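Local coordinates for NleG5-1 effector (Enterobacteria phage YYZ-2008, PDB 5VGC), which probably acts as an E3 ubiquitin ligase, a type III secreted effector whose C-terminal part belongs to the RING/U-box class, and binds calcium ions in the crystal, at residues F155-C165 with A201-L212. The protein carries 1 engineered substitution. Sequence-based numbering, arbitrary orientation.
Sequences FMRNSMNSNVC and AAFDPDRGNFVL. Engineered in segment 201-212: Ala201 (natural residue Cys).
Phe155 meets Phe210 in an edge-to-face pair, with ring centroids 4.7 Å apart and planes at 54°. The CE1 corner of Phe155 sits over the centre of the Phe210 ring. CB of Ala201, an engineered residue that is cysteine in the natural protein, lies over one face of the Phe155 ring. Cys165 packs against Ala201 and Leu212. With chi1 at 38°, its SG is tucked between its own backbone N and carbonyl carbon, and it reaches Ala201 CB at 3.5 Å. The same sulfur touches CD2 of Leu212, whose other methyl, CD1, covers a face of the Arg157 guanidinium. Further out, the ring of Phe127 meets Phe155, and Leu140 of helix 138-141 touches Phe210.

Val164 and Val211 point to the other side of the sheet as a non-hydrogen-bonded antiparallel pair. CG1 of Val164 rests on the amide carbon of Asn209, and CG2 approaches NH2 of Arg207 at 3.4 Å.

Two backbone bonds join the strands: Leu212 N to Asn163 O at 2.8 Å, and Cys165 N to Phe210 O at 3.1 Å. Within the Cys165-Phe210 pair a water stands in for a second direct bond: it accepts from Phe210 N and donates to Cys165 O and to Asn209 OD1. At the outer edge, Arg157 NE bonds Ser162 O at 2.9 Å, within the guanidinium plane, while NH1 goes to Ser193 O. Ser162 OG accepts from Val164 N in an ST turn.

The contact thus joins two beta-hairpins, 152-157/164-169 and 201-204/209-212, edge to edge in one antiparallel sheet. In the second, Gly208 and Asn209 both face Asp204, a G1 beta bulge beside the 205-207 turn. Both belong to the RING/U-box-like domain of NleG effectors.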
# COMPACT_ATOMS: atom_id res chain seq x y z
N PHE A 155 9.31 -1.57 -29.94
CA PHE A 155 7.98 -2.19 -29.97
C PHE A 155 7.54 -2.49 -28.55
O PHE A 155 8.29 -3.12 -27.80
CB PHE A 155 7.97 -3.51 -30.78
CG PHE A 155 7.86 -3.34 -32.28
CD1 PHE A 155 7.01 -2.42 -32.85
CD2 PHE A 155 8.60 -4.16 -33.12
CE1 PHE A 155 6.91 -2.30 -34.24
CE2 PHE A 155 8.51 -4.03 -34.50
CZ PHE A 155 7.66 -3.10 -35.06
N MET A 156 6.33 -2.06 -28.17
CA MET A 156 5.78 -2.45 -26.86
C MET A 156 4.37 -2.99 -26.99
O MET A 156 3.53 -2.41 -27.71
CB MET A 156 5.78 -1.28 -25.86
CG MET A 156 5.32 -1.66 -24.46
SD MET A 156 5.27 -0.27 -23.33
CE MET A 156 6.86 -0.42 -22.60
N ARG A 157 4.11 -4.08 -26.29
CA ARG A 157 2.80 -4.70 -26.30
C ARG A 157 1.75 -3.81 -25.63
O ARG A 157 2.08 -3.09 -24.69
CB ARG A 157 2.83 -6.07 -25.62
CG ARG A 157 3.61 -7.07 -26.45
CD ARG A 157 4.13 -8.22 -25.64
NE ARG A 157 3.08 -9.16 -25.29
CZ ARG A 157 3.22 -10.17 -24.46
NH1 ARG A 157 4.39 -10.39 -23.85
NH2 ARG A 157 2.18 -10.95 -24.23
N ASN A 158 0.51 -3.88 -26.12
CA ASN A 158 -0.59 -3.08 -25.59
C ASN A 158 -0.96 -3.39 -24.15
O ASN A 158 -1.54 -2.55 -23.47
CB ASN A 158 -1.83 -3.19 -26.48
CG ASN A 158 -1.70 -2.40 -27.76
OD1 ASN A 158 -0.59 -2.01 -28.15
ND2 ASN A 158 -2.84 -2.18 -28.44
N SER A 159 -0.64 -4.59 -23.69
CA SER A 159 -0.87 -5.01 -22.32
C SER A 159 -0.04 -6.26 -21.99
O SER A 159 0.62 -6.81 -22.85
CB SER A 159 -2.36 -5.26 -22.08
OG SER A 159 -2.76 -6.50 -22.65
N MET A 160 -0.09 -6.70 -20.73
CA MET A 160 0.67 -7.86 -20.27
C MET A 160 0.57 -9.07 -21.20
O MET A 160 1.58 -9.72 -21.48
CB MET A 160 0.25 -8.26 -18.85
CG MET A 160 1.30 -9.09 -18.12
SD MET A 160 2.90 -8.26 -18.00
CE MET A 160 2.60 -7.22 -16.56
N ASN A 161 -0.64 -9.37 -21.69
CA ASN A 161 -0.88 -10.55 -22.54
C ASN A 161 -1.36 -10.25 -23.97
O ASN A 161 -1.87 -11.12 -24.64
CB ASN A 161 -1.89 -11.47 -21.85
CG ASN A 161 -1.63 -11.61 -20.37
OD1 ASN A 161 -2.53 -11.40 -19.57
ND2 ASN A 161 -0.39 -11.97 -20.00
N SER A 162 -1.17 -9.03 -24.46
CA SER A 162 -1.69 -8.64 -25.76
C SER A 162 -0.75 -9.19 -26.82
O SER A 162 0.48 -9.21 -26.65
CB SER A 162 -1.79 -7.13 -25.91
OG SER A 162 -2.32 -6.83 -27.18
N ASN A 163 -1.34 -9.66 -27.91
CA ASN A 163 -0.56 -10.01 -29.10
C ASN A 163 -0.23 -8.82 -30.01
O ASN A 163 0.48 -8.99 -30.99
CB ASN A 163 -1.27 -11.13 -29.84
CG ASN A 163 -1.26 -12.43 -29.05
OD1 ASN A 163 -0.28 -12.77 -28.41
ND2 ASN A 163 -2.35 -13.16 -29.12
N VAL A 164 -0.72 -7.63 -29.66
CA VAL A 164 -0.57 -6.43 -30.48
C VAL A 164 0.43 -5.49 -29.80
O VAL A 164 0.38 -5.25 -28.57
CB VAL A 164 -1.95 -5.75 -30.66
CG1 VAL A 164 -1.84 -4.29 -31.11
CG2 VAL A 164 -2.83 -6.55 -31.60
N CYS A 165 1.35 -4.97 -30.60
CA CYS A 165 2.29 -3.98 -30.10
C CYS A 165 2.29 -2.73 -30.94
O CYS A 165 1.81 -2.70 -32.08
CB CYS A 165 3.71 -4.53 -29.99
SG CYS A 165 4.17 -5.63 -31.30
N ALA A 201 7.75 -9.12 -34.09
CA ALA A 201 6.46 -8.58 -34.50
C ALA A 201 6.42 -8.26 -35.98
O ALA A 201 7.42 -7.83 -36.57
CB ALA A 201 6.15 -7.32 -33.69
N ALA A 202 5.26 -8.45 -36.59
CA ALA A 202 5.07 -8.12 -38.02
C ALA A 202 3.75 -7.37 -38.23
O ALA A 202 2.77 -7.61 -37.52
CB ALA A 202 5.10 -9.40 -38.85
N PHE A 203 3.72 -6.45 -39.19
CA PHE A 203 2.48 -5.78 -39.56
C PHE A 203 1.52 -6.79 -40.19
O PHE A 203 1.87 -7.46 -41.16
CB PHE A 203 2.74 -4.64 -40.55
CG PHE A 203 1.48 -3.98 -41.04
CD1 PHE A 203 0.68 -3.25 -40.16
CD2 PHE A 203 1.09 -4.08 -42.37
CE1 PHE A 203 -0.48 -2.63 -40.60
CE2 PHE A 203 -0.07 -3.47 -42.82
CZ PHE A 203 -0.86 -2.74 -41.93
N ASP A 204 0.31 -6.89 -39.62
CA ASP A 204 -0.75 -7.74 -40.16
C ASP A 204 -1.77 -6.80 -40.85
O ASP A 204 -2.45 -6.02 -40.16
CB ASP A 204 -1.38 -8.53 -39.02
CG ASP A 204 -2.41 -9.55 -39.48
OD1 ASP A 204 -2.70 -9.68 -40.69
OD2 ASP A 204 -2.95 -10.25 -38.60
N PRO A 205 -1.86 -6.84 -42.20
CA PRO A 205 -2.81 -6.00 -42.95
C PRO A 205 -4.29 -6.14 -42.56
O PRO A 205 -5.02 -5.13 -42.54
CB PRO A 205 -2.64 -6.46 -44.40
CG PRO A 205 -1.27 -7.03 -44.45
CD PRO A 205 -1.00 -7.62 -43.10
N ASP A 206 -4.74 -7.36 -42.25
CA ASP A 206 -6.16 -7.61 -41.94
C ASP A 206 -6.56 -7.09 -40.55
O ASP A 206 -7.68 -6.61 -40.38
CB ASP A 206 -6.53 -9.09 -42.11
CG ASP A 206 -6.31 -9.59 -43.53
OD1 ASP A 206 -6.79 -8.95 -44.49
OD2 ASP A 206 -5.64 -10.64 -43.69
N ARG A 207 -5.65 -7.19 -39.58
CA ARG A 207 -5.83 -6.60 -38.25
C ARG A 207 -5.44 -5.11 -38.16
O ARG A 207 -5.87 -4.43 -37.25
CB ARG A 207 -5.07 -7.41 -37.19
CG ARG A 207 -5.59 -8.83 -37.03
CD ARG A 207 -4.85 -9.60 -35.98
NE ARG A 207 -5.08 -9.04 -34.65
CZ ARG A 207 -4.75 -9.63 -33.51
NH1 ARG A 207 -4.14 -10.82 -33.48
NH2 ARG A 207 -5.01 -9.02 -32.36
N GLY A 208 -4.63 -4.63 -39.09
CA GLY A 208 -4.22 -3.21 -39.12
C GLY A 208 -3.27 -2.80 -37.99
O GLY A 208 -3.28 -1.66 -37.54
N ASN A 209 -2.45 -3.75 -37.55
CA ASN A 209 -1.60 -3.60 -36.39
C ASN A 209 -0.39 -4.48 -36.54
O ASN A 209 -0.38 -5.46 -37.31
CB ASN A 209 -2.37 -3.98 -35.10
CG ASN A 209 -3.18 -2.83 -34.51
OD1 ASN A 209 -2.67 -1.72 -34.38
ND2 ASN A 209 -4.44 -3.09 -34.15
N PHE A 210 0.65 -4.14 -35.78
CA PHE A 210 1.77 -5.02 -35.58
C PHE A 210 1.33 -6.13 -34.63
O PHE A 210 0.90 -5.83 -33.53
CB PHE A 210 2.94 -4.30 -34.97
CG PHE A 210 3.61 -3.30 -35.87
CD1 PHE A 210 4.50 -3.72 -36.83
CD2 PHE A 210 3.40 -1.94 -35.70
CE1 PHE A 210 5.16 -2.81 -37.65
CE2 PHE A 210 4.06 -1.02 -36.51
CZ PHE A 210 4.94 -1.45 -37.48
N VAL A 211 1.44 -7.38 -35.07
CA VAL A 211 1.12 -8.56 -34.25
C VAL A 211 2.39 -9.33 -33.96
O VAL A 211 3.31 -9.37 -34.80
CB VAL A 211 0.10 -9.50 -34.91
CG1 VAL A 211 -0.27 -10.66 -33.99
CG2 VAL A 211 -1.14 -8.73 -35.33
N LEU A 212 2.46 -9.92 -32.75
CA LEU A 212 3.57 -10.79 -32.36
C LEU A 212 3.63 -12.02 -33.26
O LEU A 212 2.61 -12.45 -33.80
CB LEU A 212 3.44 -11.24 -30.91
CG LEU A 212 3.62 -10.26 -29.75
CD1 LEU A 212 3.83 -10.98 -28.43
CD2 LEU A 212 4.78 -9.32 -30.00
O HOH W 1 -0.12 -1.91 -34.10